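PDB 3E1T: halogenase from Chondromyces crocatus, which binds FAD and probably uses the flavin to chlorinate a precursor during biosynthesis of the chondrochlorens. Local coordinates for residues R143-V147 / A159-I164; R185-N189 / A379-I383; Y288-S292 / E468-Q473. One frame throughout, in Å; residues are numbered along the deposited sequence.

Interaction 1 comes first along the chain. It closes the hairpin of strands 143-150 and 156-161, then follows the corner into strand 163-166, which belongs to the parallel FAD-binding sheet. Interactions 2 and 3 open later, and their segments alternate, so the two loops cross rather than nest. Interaction 2 joins the loop before strand 189-197 to the loop after helix 375-378. Interaction 3 joins strand 288-290 to helix 467-477, near the C-terminal end of the model. The centres of interactions 2 and 3 are about 17 Å apart. Interaction 1 stands farther off, its centre about 39 Å from that of interaction 2.

Interaction 1 of 3, residues R143-V147 / A159-I164; sequences RAVGV and AHARFI
Val147 and Ala159 form an antiparallel hydrogen-bonded pair in the hairpin of strands 143-150 and 156-161, part of a four-stranded mixed sheet beside the FAD-binding parallel sheet. The bond from Val147 N to Ala159 O is 2.9 Å long. Ala161 N reaches Val145 O at 3.1 Å, and His160 CA adds a CA-H...O contact to the same oxygen. Gly146 CA lies at the edge of the His160 ring. On the other side of this strand, Val145 and Gly146 share Leu138 of strand 133-140 in a classic beta bulge. At the corner the contact turns polar. With chi1 at -167° and the chain extended to NE, Arg143 carries its guanidinium to Arg162 O. NH2 bonds that oxygen at 2.9 Å, tilted from the carbonyl plane, and NE adds a weak bond. A water accepts from Arg143 NE at 2.8 Å and also lies near Ala144 O and Arg162 O. Both arginines form salt bridges with Glu340. Replacing Arg143 with a leucine is likely to cost Arg162 O both its NH2 and NE donors and leave Glu340 with one cationic partner fewer. Ile164 CG1 packs on Ala144 CB at 3.9 Å, and its CG2 on Val147 CG1 at 3.7 Å. Around this, Ala144 and Val147 lean on strand 133-140, Ala159 and Ile164 touch Ile11 of strand 10-13, and Phe163 packs against helix 315-333.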
loop_
_atom_site.group_PDB
_atom_site.type_symbol
_atom_site.label_atom_id
_atom_site.label_comp_id
_atom_site.label_asym_id
_atom_site.label_seq_id
_atom_site.Cartn_x
_atom_site.Cartn_y
_atom_site.Cartn_z
ATOM N N ARG A 143 15.545 13.310 -21.114
ATOM C CA ARG A 143 15.875 12.676 -19.842
ATOM C C ARG A 143 15.453 13.594 -18.699
ATOM O O ARG A 143 15.523 14.822 -18.831
ATOM C CB ARG A 143 17.382 12.393 -19.769
ATOM C CG ARG A 143 17.784 11.457 -18.635
ATOM C CD ARG A 143 19.297 11.398 -18.389
ATOM N NE ARG A 143 19.607 10.633 -17.178
ATOM C CZ ARG A 143 19.639 9.299 -17.111
ATOM N NH1 ARG A 143 19.396 8.563 -18.189
ATOM N NH2 ARG A 143 19.926 8.698 -15.962
ATOM N N ALA A 144 14.992 13.013 -17.590
ATOM C CA ALA A 144 14.753 13.806 -16.377
ATOM C C ALA A 144 16.114 14.245 -15.864
ATOM O O ALA A 144 17.017 13.418 -15.750
ATOM C CB ALA A 144 14.017 12.996 -15.324
ATOM N N VAL A 145 16.276 15.540 -15.590
ATOM C CA VAL A 145 17.606 16.068 -15.231
ATOM C C VAL A 145 17.621 16.875 -13.948
ATOM O O VAL A 145 18.686 17.179 -13.415
ATOM C CB VAL A 145 18.289 16.887 -16.385
ATOM C CG1 VAL A 145 18.898 15.958 -17.435
ATOM C CG2 VAL A 145 17.337 17.874 -17.012
ATOM N N GLY A 146 16.440 17.227 -13.460
ATOM C CA GLY A 146 16.342 17.962 -12.212
ATOM C C GLY A 146 14.921 18.221 -11.795
ATOM O O GLY A 146 13.988 17.646 -12.358
ATOM N N VAL A 147 14.760 19.076 -10.794
ATOM C CA VAL A 147 13.446 19.469 -10.320
ATOM C C VAL A 147 13.385 20.975 -10.065
ATOM O O VAL A 147 14.415 21.607 -9.820
ATOM C CB VAL A 147 13.043 18.709 -9.010
ATOM C CG1 VAL A 147 12.930 17.199 -9.258
ATOM C CG2 VAL A 147 14.013 19.019 -7.861
ATOM N N ALA A 159 17.392 22.027 -8.616
ATOM C CA ALA A 159 18.459 21.075 -8.323
ATOM C C ALA A 159 18.531 20.024 -9.427
ATOM O O ALA A 159 17.532 19.741 -10.077
ATOM C CB ALA A 159 18.237 20.419 -6.961
ATOM N N HIS A 160 19.714 19.452 -9.634
ATOM C CA HIS A 160 19.938 18.527 -10.747
ATOM C C HIS A 160 20.540 17.217 -10.264
ATOM O O HIS A 160 21.217 17.192 -9.246
ATOM C CB HIS A 160 20.849 19.155 -11.813
ATOM C CG HIS A 160 20.448 20.540 -12.219
ATOM N ND1 HIS A 160 21.366 21.547 -12.430
ATOM C CD2 HIS A 160 19.229 21.090 -12.447
ATOM C CE1 HIS A 160 20.731 22.655 -12.771
ATOM N NE2 HIS A 160 19.434 22.405 -12.784
ATOM N N ALA A 161 20.290 16.134 -11.003
ATOM C CA ALA A 161 20.795 14.811 -10.652
ATOM C C ALA A 161 20.708 13.881 -11.840
ATOM O O ALA A 161 19.992 14.163 -12.799
ATOM C CB ALA A 161 20.012 14.232 -9.471
ATOM N N ARG A 162 21.432 12.770 -11.780
ATOM C CA ARG A 162 21.337 11.748 -12.819
ATOM C C ARG A 162 19.978 11.000 -12.783
ATOM O O ARG A 162 19.480 10.554 -13.825
ATOM C CB ARG A 162 22.514 10.768 -12.715
ATOM C CG ARG A 162 22.627 9.807 -13.902
ATOM C CD ARG A 162 23.740 8.790 -13.726
ATOM N NE ARG A 162 23.541 7.617 -14.580
ATOM C CZ ARG A 162 24.387 6.591 -14.681
ATOM N NH1 ARG A 162 25.525 6.575 -13.998
ATOM N NH2 ARG A 162 24.096 5.571 -15.481
ATOM N N PHE A 163 19.396 10.877 -11.590
ATOM C CA PHE A 163 18.133 10.160 -11.394
ATOM C C PHE A 163 17.174 10.965 -10.545
ATOM O O PHE A 163 17.567 11.518 -9.526
ATOM C CB PHE A 163 18.366 8.825 -10.702
ATOM C CG PHE A 163 19.265 7.902 -11.447
ATOM C CD1 PHE A 163 18.811 7.214 -12.555
ATOM C CD2 PHE A 163 20.570 7.702 -11.019
ATOM C CE1 PHE A 163 19.654 6.341 -13.240
ATOM C CE2 PHE A 163 21.413 6.831 -11.693
ATOM C CZ PHE A 163 20.954 6.149 -12.806
ATOM N N ILE A 164 15.917 11.025 -10.979
ATOM C CA ILE A 164 14.845 11.681 -10.226
ATOM C C ILE A 164 13.781 10.616 -9.946
ATOM O O ILE A 164 13.366 9.918 -10.868
ATOM C CB ILE A 164 14.177 12.839 -11.027
ATOM C CG1 ILE A 164 15.223 13.745 -11.703
ATOM C CG2 ILE A 164 13.213 13.651 -10.127
ATOM C CD1 ILE A 164 16.090 14.544 -10.754
HETATM O O HOH W 1 19.525 12.963 -15.553
#

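Interaction 2 of 3, residues R185-N189 / A379-I383; sequences RFFQN and ARKII
The backbones of Phe186 and Arg380 approach to 6.5 Å between CA atoms, with neither segment helical and a pair of inverse gamma turns centred on Phe187 and Gln188. This is loop-to-loop packing. It sets the turn before strand 189-197 against the chain that follows helix 375-378. The Phe186 ring swings across because CG is anti to the backbone N (chi1 -168°). Its CZ meets Arg380 CB at 3.8 Å, and Arg380 CG stands over one face of the ring, offset toward the rim. CE1 comes to 3.8 Å from Lys381 N. The Arg380 chain then runs on, extended from CG to NE, and brings its guanidinium beside Gln188 and Asn189. Gln188 O lies at the guanidinium edge and takes a weak bond from NH2, 3.1 Å long. The firmer partner of this group is Phe376, whose backbone oxygen accepts from NH1 and whose ring makes a cation-pi contact. A water also lies between the two loops, 2.9 Å from Phe186 O and 3.2 Å from Ala379 O. Lys381 NZ binds Trp377 O and Tyr366 O, and it also folds back to Arg380 O, 3.1 Å away and above that carbonyl plane.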
loop_
_atom_site.group_PDB
_atom_site.type_symbol
_atom_site.label_atom_id
_atom_site.label_comp_id
_atom_site.label_asym_id
_atom_site.label_seq_id
_atom_site.Cartn_x
_atom_site.Cartn_y
_atom_site.Cartn_z
ATOM N N ARG A 185 -11.522 -0.645 -12.015
ATOM C CA ARG A 185 -12.981 -0.601 -11.859
ATOM C C ARG A 185 -13.500 -1.529 -10.739
ATOM O O ARG A 185 -14.617 -1.361 -10.243
ATOM C CB ARG A 185 -13.671 -0.889 -13.195
ATOM C CG ARG A 185 -13.333 0.150 -14.244
ATOM C CD ARG A 185 -14.136 -0.008 -15.536
ATOM N NE ARG A 185 -13.307 0.321 -16.701
ATOM C CZ ARG A 185 -12.983 1.553 -17.101
ATOM N NH1 ARG A 185 -13.419 2.625 -16.444
ATOM N NH2 ARG A 185 -12.210 1.712 -18.173
ATOM N N PHE A 186 -12.681 -2.487 -10.327
ATOM C CA PHE A 186 -13.057 -3.409 -9.256
ATOM C C PHE A 186 -13.027 -2.755 -7.881
ATOM O O PHE A 186 -13.987 -2.850 -7.133
ATOM C CB PHE A 186 -12.163 -4.649 -9.254
ATOM C CG PHE A 186 -12.678 -5.757 -8.363
ATOM C CD1 PHE A 186 -13.629 -6.654 -8.836
ATOM C CD2 PHE A 186 -12.236 -5.875 -7.046
ATOM C CE1 PHE A 186 -14.127 -7.668 -8.008
ATOM C CE2 PHE A 186 -12.724 -6.871 -6.205
ATOM C CZ PHE A 186 -13.674 -7.778 -6.693
ATOM N N PHE A 187 -11.900 -2.125 -7.543
ATOM C CA PHE A 187 -11.715 -1.511 -6.236
ATOM C C PHE A 187 -12.194 -0.059 -6.234
ATOM O O PHE A 187 -11.469 0.853 -5.842
ATOM C CB PHE A 187 -10.244 -1.627 -5.800
ATOM C CG PHE A 187 -9.749 -3.054 -5.720
ATOM C CD1 PHE A 187 -10.096 -3.865 -4.644
ATOM C CD2 PHE A 187 -8.975 -3.587 -6.732
ATOM C CE1 PHE A 187 -9.659 -5.184 -4.574
ATOM C CE2 PHE A 187 -8.518 -4.897 -6.668
ATOM C CZ PHE A 187 -8.857 -5.693 -5.565
ATOM N N GLN A 188 -13.439 0.133 -6.659
ATOM C CA GLN A 188 -14.051 1.453 -6.753
ATOM C C GLN A 188 -14.706 1.773 -5.415
ATOM O O GLN A 188 -15.939 1.811 -5.291
ATOM C CB GLN A 188 -15.076 1.453 -7.887
ATOM C CG GLN A 188 -15.393 2.819 -8.468
ATOM C CD GLN A 188 -16.121 2.708 -9.801
ATOM O OE1 GLN A 188 -15.579 2.171 -10.774
ATOM N NE2 GLN A 188 -17.362 3.188 -9.844
ATOM N N ASN A 189 -13.854 1.986 -4.414
ATOM C CA ASN A 189 -14.272 2.100 -3.030
ATOM C C ASN A 189 -13.811 3.432 -2.454
ATOM O O ASN A 189 -12.890 4.061 -2.989
ATOM C CB ASN A 189 -13.663 0.973 -2.183
ATOM C CG ASN A 189 -13.811 -0.410 -2.807
ATOM O OD1 ASN A 189 -12.968 -1.290 -2.584
ATOM N ND2 ASN A 189 -14.886 -0.622 -3.561
ATOM N N ALA A 379 -21.560 -6.706 -6.375
ATOM C CA ALA A 379 -20.826 -6.041 -7.457
ATOM C C ALA A 379 -19.306 -6.276 -7.409
ATOM O O ALA A 379 -18.577 -5.827 -8.302
ATOM C CB ALA A 379 -21.127 -4.550 -7.450
ATOM N N ARG A 380 -18.829 -6.937 -6.360
ATOM C CA ARG A 380 -17.408 -7.253 -6.227
ATOM C C ARG A 380 -17.165 -8.761 -6.262
ATOM O O ARG A 380 -16.670 -9.373 -5.306
ATOM C CB ARG A 380 -16.816 -6.564 -4.999
ATOM C CG ARG A 380 -16.670 -5.052 -5.228
ATOM C CD ARG A 380 -16.801 -4.263 -3.945
ATOM N NE ARG A 380 -16.756 -2.810 -4.176
ATOM C CZ ARG A 380 -17.777 -2.068 -4.591
ATOM N NH1 ARG A 380 -18.958 -2.622 -4.832
ATOM N NH2 ARG A 380 -17.628 -0.756 -4.759
ATOM N N LYS A 381 -17.520 -9.336 -7.411
ATOM C CA LYS A 381 -17.405 -10.769 -7.663
ATOM C C LYS A 381 -16.556 -11.022 -8.899
ATOM O O LYS A 381 -16.491 -10.184 -9.795
ATOM C CB LYS A 381 -18.802 -11.404 -7.817
ATOM C CG LYS A 381 -19.633 -11.438 -6.517
ATOM C CD LYS A 381 -19.012 -12.320 -5.418
ATOM C CE LYS A 381 -19.462 -11.940 -3.990
ATOM N NZ LYS A 381 -18.598 -10.859 -3.312
ATOM N N ILE A 382 -15.895 -12.173 -8.932
ATOM C CA ILE A 382 -15.100 -12.565 -10.093
ATOM C C ILE A 382 -16.017 -12.731 -11.295
ATOM O O ILE A 382 -17.067 -13.355 -11.196
ATOM C CB ILE A 382 -14.275 -13.839 -9.817
ATOM C CG1 ILE A 382 -13.036 -13.479 -8.979
ATOM C CG2 ILE A 382 -13.882 -14.545 -11.121
ATOM C CD1 ILE A 382 -12.297 -14.680 -8.401
ATOM N N ILE A 383 -15.633 -12.123 -12.413
ATOM C CA ILE A 383 -16.416 -12.202 -13.638
ATOM C C ILE A 383 -15.863 -13.346 -14.470
ATOM O O ILE A 383 -14.779 -13.252 -15.058
ATOM C CB ILE A 383 -16.461 -10.844 -14.394
ATOM C CG1 ILE A 383 -17.444 -9.906 -13.679
ATOM C CG2 ILE A 383 -16.896 -11.028 -15.848
ATOM C CD1 ILE A 383 -17.292 -8.444 -14.013
HETATM O O HOH W 2 -16.437 -3.510 -8.494
#

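Interaction 3 of 3, residues Y288-S292 / E468-Q473; sequences YCNTS and EITELQ
Asn290 O accepts a hydrogen bond from Arg352 NH2 and also meets Ile469 CD1 at 3.6 Å, where strand 288-290 packs on helix 467-477. The strand is the middle one of a three-stranded antiparallel sheet, and the helix crosses it at 71° with the axes 9.7 Å apart. This is strand-on-helix packing, with no hydrogen bond directly between the two segments. Ile469 does much of the work. With CG1 beside the backbone N (chi1 -61°), away from the carbonyl carbon, the chain ends in CD1 against the strand, 4.2 Å from Cys289 CB. The same residue touches Val182 of the neighbouring strand 181-183. Leu472, one turn on, sets CD1 close to the backbone of Thr291, 3.3 Å from its O. Thr291 turns CG2 to the carboxylate of Glu468, 3.6 Å from OE1, an apolar methyl beside a charged group at the partly exposed border. Its hydroxyl is used differently, for Thr291 OG1 is hydrogen-bonded to Glu180 N. Farther along the helix, Gln473 NE2 binds Arg352 O, so Arg352 of helix 340-368 bonds both segments, the strand through NH2 and the helix through its backbone O. The other branch of that amide, Gln473 OE1, lies 4.3 Å from Cys289 SG.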
loop_
_atom_site.group_PDB
_atom_site.type_symbol
_atom_site.label_atom_id
_atom_site.label_comp_id
_atom_site.label_asym_id
_atom_site.label_seq_id
_atom_site.Cartn_x
_atom_site.Cartn_y
_atom_site.Cartn_z
ATOM N N TYR A 288 -5.284 2.027 -8.458
ATOM C CA TYR A 288 -4.799 2.412 -9.796
ATOM C C TYR A 288 -3.433 1.817 -10.059
ATOM O O TYR A 288 -2.763 1.353 -9.141
ATOM C CB TYR A 288 -4.722 3.948 -9.948
ATOM C CG TYR A 288 -3.957 4.615 -8.837
ATOM C CD1 TYR A 288 -2.571 4.550 -8.789
ATOM C CD2 TYR A 288 -4.629 5.298 -7.813
ATOM C CE1 TYR A 288 -1.857 5.142 -7.751
ATOM C CE2 TYR A 288 -3.920 5.896 -6.769
ATOM C CZ TYR A 288 -2.532 5.801 -6.749
ATOM O OH TYR A 288 -1.817 6.368 -5.721
ATOM N N CYS A 289 -3.032 1.847 -11.321
ATOM C CA CYS A 289 -1.692 1.461 -11.720
ATOM C C CYS A 289 -1.293 2.399 -12.852
ATOM O O CYS A 289 -2.136 2.852 -13.621
ATOM C CB CYS A 289 -1.650 0.002 -12.175
ATOM S SG CYS A 289 0.012 -0.697 -12.460
ATOM N N ASN A 290 -0.002 2.701 -12.940
ATOM C CA ASN A 290 0.513 3.519 -14.027
ATOM C C ASN A 290 0.926 2.688 -15.234
ATOM O O ASN A 290 1.347 1.539 -15.087
ATOM C CB ASN A 290 1.664 4.391 -13.519
ATOM C CG ASN A 290 1.180 5.728 -12.979
ATOM O OD1 ASN A 290 1.198 6.726 -13.691
ATOM N ND2 ASN A 290 0.711 5.748 -11.719
ATOM N N THR A 291 0.798 3.263 -16.434
ATOM C CA THR A 291 1.204 2.575 -17.676
ATOM C C THR A 291 2.706 2.339 -17.765
ATOM O O THR A 291 3.167 1.498 -18.549
ATOM C CB THR A 291 0.736 3.321 -18.957
ATOM O OG1 THR A 291 1.122 4.695 -18.878
ATOM C CG2 THR A 291 -0.789 3.244 -19.094
ATOM N N SER A 292 3.465 3.073 -16.955
ATOM C CA SER A 292 4.917 2.921 -16.894
ATOM C C SER A 292 5.409 3.360 -15.529
ATOM O O SER A 292 4.841 4.285 -14.943
ATOM C CB SER A 292 5.597 3.771 -17.977
ATOM O OG SER A 292 7.001 3.505 -18.020
ATOM N N GLU A 468 -4.294 -2.268 -21.707
ATOM C CA GLU A 468 -2.897 -1.839 -21.599
ATOM C C GLU A 468 -2.273 -2.276 -20.274
ATOM O O GLU A 468 -1.207 -2.878 -20.272
ATOM C CB GLU A 468 -2.752 -0.322 -21.805
ATOM C CG GLU A 468 -1.286 0.148 -21.906
ATOM C CD GLU A 468 -1.132 1.604 -22.370
ATOM O OE1 GLU A 468 -2.117 2.375 -22.306
ATOM O OE2 GLU A 468 -0.012 1.975 -22.806
ATOM N N ILE A 469 -2.943 -1.994 -19.158
ATOM C CA ILE A 469 -2.474 -2.484 -17.860
ATOM C C ILE A 469 -2.452 -4.024 -17.824
ATOM O O ILE A 469 -1.478 -4.627 -17.372
ATOM C CB ILE A 469 -3.304 -1.910 -16.696
ATOM C CG1 ILE A 469 -3.183 -0.376 -16.657
ATOM C CG2 ILE A 469 -2.907 -2.566 -15.364
ATOM C CD1 ILE A 469 -1.769 0.164 -16.339
ATOM N N THR A 470 -3.512 -4.659 -18.330
ATOM C CA THR A 470 -3.602 -6.123 -18.308
ATOM C C THR A 470 -2.427 -6.771 -19.043
ATOM O O THR A 470 -1.841 -7.743 -18.558
ATOM C CB THR A 470 -4.957 -6.631 -18.885
ATOM O OG1 THR A 470 -6.042 -5.888 -18.305
ATOM C CG2 THR A 470 -5.151 -8.102 -18.569
ATOM N N GLU A 471 -2.084 -6.227 -20.207
ATOM C CA GLU A 471 -0.987 -6.759 -21.011
ATOM C C GLU A 471 0.368 -6.603 -20.338
ATOM O O GLU A 471 1.139 -7.562 -20.270
ATOM C CB GLU A 471 -0.979 -6.152 -22.420
ATOM C CG GLU A 471 -1.922 -6.872 -23.383
ATOM C CD GLU A 471 -1.654 -8.382 -23.479
ATOM O OE1 GLU A 471 -2.619 -9.167 -23.329
ATOM O OE2 GLU A 471 -0.481 -8.780 -23.694
ATOM N N LEU A 472 0.637 -5.404 -19.817
ATOM C CA LEU A 472 1.844 -5.155 -19.013
ATOM C C LEU A 472 1.954 -6.106 -17.841
ATOM O O LEU A 472 3.026 -6.637 -17.563
ATOM C CB LEU A 472 1.869 -3.714 -18.499
ATOM C CG LEU A 472 2.014 -2.664 -19.605
ATOM C CD1 LEU A 472 1.592 -1.290 -19.105
ATOM C CD2 LEU A 472 3.432 -2.656 -20.155
ATOM N N GLN A 473 0.837 -6.324 -17.149
ATOM C CA GLN A 473 0.831 -7.230 -16.006
ATOM C C GLN A 473 1.046 -8.673 -16.454
ATOM O O GLN A 473 1.741 -9.423 -15.783
ATOM C CB GLN A 473 -0.466 -7.104 -15.198
ATOM C CG GLN A 473 -0.589 -5.787 -14.404
ATOM C CD GLN A 473 0.510 -5.621 -13.387
ATOM O OE1 GLN A 473 1.310 -4.691 -13.481
ATOM N NE2 GLN A 473 0.566 -6.527 -12.403
#